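Side-chain contact in blue copper protein (Hyphomicrobium denitrificans, PDB 3EF4), which binds one copper ion and probably carries electrons in the periplasm: residues A[65-68]-A[74-77]. Numbering follows the deposited sequence.
Sequences VVFN and LYVL
F67 and Y75 meet in the hydrophobic core of the cupredoxin beta-sandwich, where strand 65-68 faces strand 73-78 across the interior. The two strands are not sheet neighbours. Strand 65-68 pairs with 31-35, whereas 73-78 lies between 44-45 and 88-93. The CA atoms of F67 and Y75 are 9.5 Å apart, so the gap is bridged by side chains.

Both residues direct their CB toward the opposing strand. In F67, CG lies anti to the backbone N (chi1 170°), which carries the ring out from its strand and into the core. Its leading atom is CZ, which sits over the centre of the Y75 ring, 3.4 Å above that plane. F67 CZ is 3.5 Å from both Y75 CD2 and Y75 CG. F67 CE1 and CE2 are farther off: CE1 is 4.0 Å from Y75 CG, and CE2 is 3.9 Å from Y75 CD2. The ring planes are inclined at 48°, with centroids 4.6 Å apart. This is an oblique aromatic pair, and the two side chains cross at about a right angle.

W50 packs edge-to-face with both rings, joining the pair into an aromatic cluster. V93 and P51 also touch Y75, and F34 touches F67. Y75 OH donates a hydrogen bond to K71 O, in the short connection between the strands, which probably holds the phenol tip in place. An alanine in place of Y75 is likely to leave F67 CZ without the ring face it packs on, and K71 O without this hydrogen-bond partner.

The contact lies away from the copper site. Apolar side chains meeting between facing sheets are characteristic of a beta-sandwich, here the cupredoxin fold of the plastocyanin/azurin family.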
loop_
_atom_site.group_PDB
_atom_site.type_symbol
_atom_site.label_atom_id
_atom_site.label_comp_id
_atom_site.label_asym_id
_atom_site.label_seq_id
_atom_site.Cartn_x
_atom_site.Cartn_y
_atom_site.Cartn_z
ATOM N N VAL A 65 -8.268 -4.040 8.002
ATOM C CA VAL A 65 -7.160 -4.972 8.176
ATOM C C VAL A 65 -5.926 -4.176 8.593
ATOM O O VAL A 65 -5.786 -2.994 8.249
ATOM C CB VAL A 65 -6.922 -5.742 6.876
ATOM C CG1 VAL A 65 -6.371 -4.874 5.741
ATOM C CG2 VAL A 65 -5.984 -6.937 7.111
ATOM N N VAL A 66 -5.056 -4.815 9.330
ATOM C CA VAL A 66 -3.803 -4.235 9.797
ATOM C C VAL A 66 -2.614 -4.888 9.148
ATOM O O VAL A 66 -2.577 -6.093 8.865
ATOM C CB VAL A 66 -3.871 -4.389 11.339
ATOM C CG1 VAL A 66 -3.160 -5.631 11.821
ATOM C CG2 VAL A 66 -3.365 -3.162 12.094
ATOM N N PHE A 67 -1.617 -4.049 8.927
ATOM C CA PHE A 67 -0.254 -4.431 8.618
ATOM C C PHE A 67 0.598 -4.106 9.860
ATOM O O PHE A 67 0.630 -2.933 10.282
ATOM C CB PHE A 67 0.305 -3.698 7.410
ATOM C CG PHE A 67 1.791 -3.881 7.183
ATOM C CD1 PHE A 67 2.598 -2.768 7.010
ATOM C CD2 PHE A 67 2.390 -5.110 7.144
ATOM C CE1 PHE A 67 3.953 -2.854 6.802
ATOM C CE2 PHE A 67 3.763 -5.196 6.935
ATOM C CZ PHE A 67 4.535 -4.090 6.747
ATOM N N ASN A 68 1.225 -5.090 10.402
ATOM C CA ASN A 68 2.101 -4.897 11.565
ATOM C C ASN A 68 3.507 -4.672 11.046
ATOM O O ASN A 68 4.202 -5.598 10.647
ATOM C CB ASN A 68 2.046 -6.100 12.490
ATOM C CG ASN A 68 0.686 -6.361 13.085
ATOM O OD1 ASN A 68 0.188 -7.505 13.064
ATOM N ND2 ASN A 68 0.097 -5.338 13.578
ATOM N N LEU A 74 10.124 -1.896 1.962
ATOM C CA LEU A 74 8.988 -1.367 1.258
ATOM C C LEU A 74 7.961 -2.427 0.982
ATOM O O LEU A 74 8.314 -3.487 0.466
ATOM C CB LEU A 74 9.432 -0.706 -0.067
ATOM C CG LEU A 74 10.304 0.518 0.087
ATOM C CD1 LEU A 74 10.945 0.865 -1.244
ATOM C CD2 LEU A 74 9.488 1.704 0.575
ATOM N N TYR A 75 6.716 -2.114 1.267
ATOM C CA TYR A 75 5.586 -3.035 1.233
ATOM C C TYR A 75 4.475 -2.460 0.349
ATOM O O TYR A 75 3.925 -1.410 0.641
ATOM C CB TYR A 75 5.068 -3.217 2.659
ATOM C CG TYR A 75 6.050 -3.886 3.564
ATOM C CD1 TYR A 75 7.033 -3.169 4.225
ATOM C CD2 TYR A 75 6.011 -5.265 3.765
ATOM C CE1 TYR A 75 7.947 -3.797 5.068
ATOM C CE2 TYR A 75 6.898 -5.884 4.590
ATOM C CZ TYR A 75 7.879 -5.159 5.235
ATOM O OH TYR A 75 8.745 -5.807 6.098
ATOM N N VAL A 76 4.173 -3.193 -0.699
ATOM C CA VAL A 76 3.123 -2.794 -1.629
ATOM C C VAL A 76 1.862 -3.576 -1.328
ATOM O O VAL A 76 1.906 -4.826 -1.285
ATOM C CB VAL A 76 3.554 -3.044 -3.103
ATOM C CG1 VAL A 76 2.463 -2.540 -4.040
ATOM C CG2 VAL A 76 4.863 -2.367 -3.409
ATOM N N LEU A 77 0.751 -2.856 -1.169
ATOM C CA LEU A 77 -0.561 -3.474 -1.037
ATOM C C LEU A 77 -1.455 -2.967 -2.152
ATOM O O LEU A 77 -1.285 -1.881 -2.670
ATOM C CB LEU A 77 -1.187 -3.254 0.328
ATOM C CG LEU A 77 -0.422 -3.785 1.527
ATOM C CD1 LEU A 77 0.565 -2.780 2.067
ATOM C CD2 LEU A 77 -1.381 -4.225 2.636
#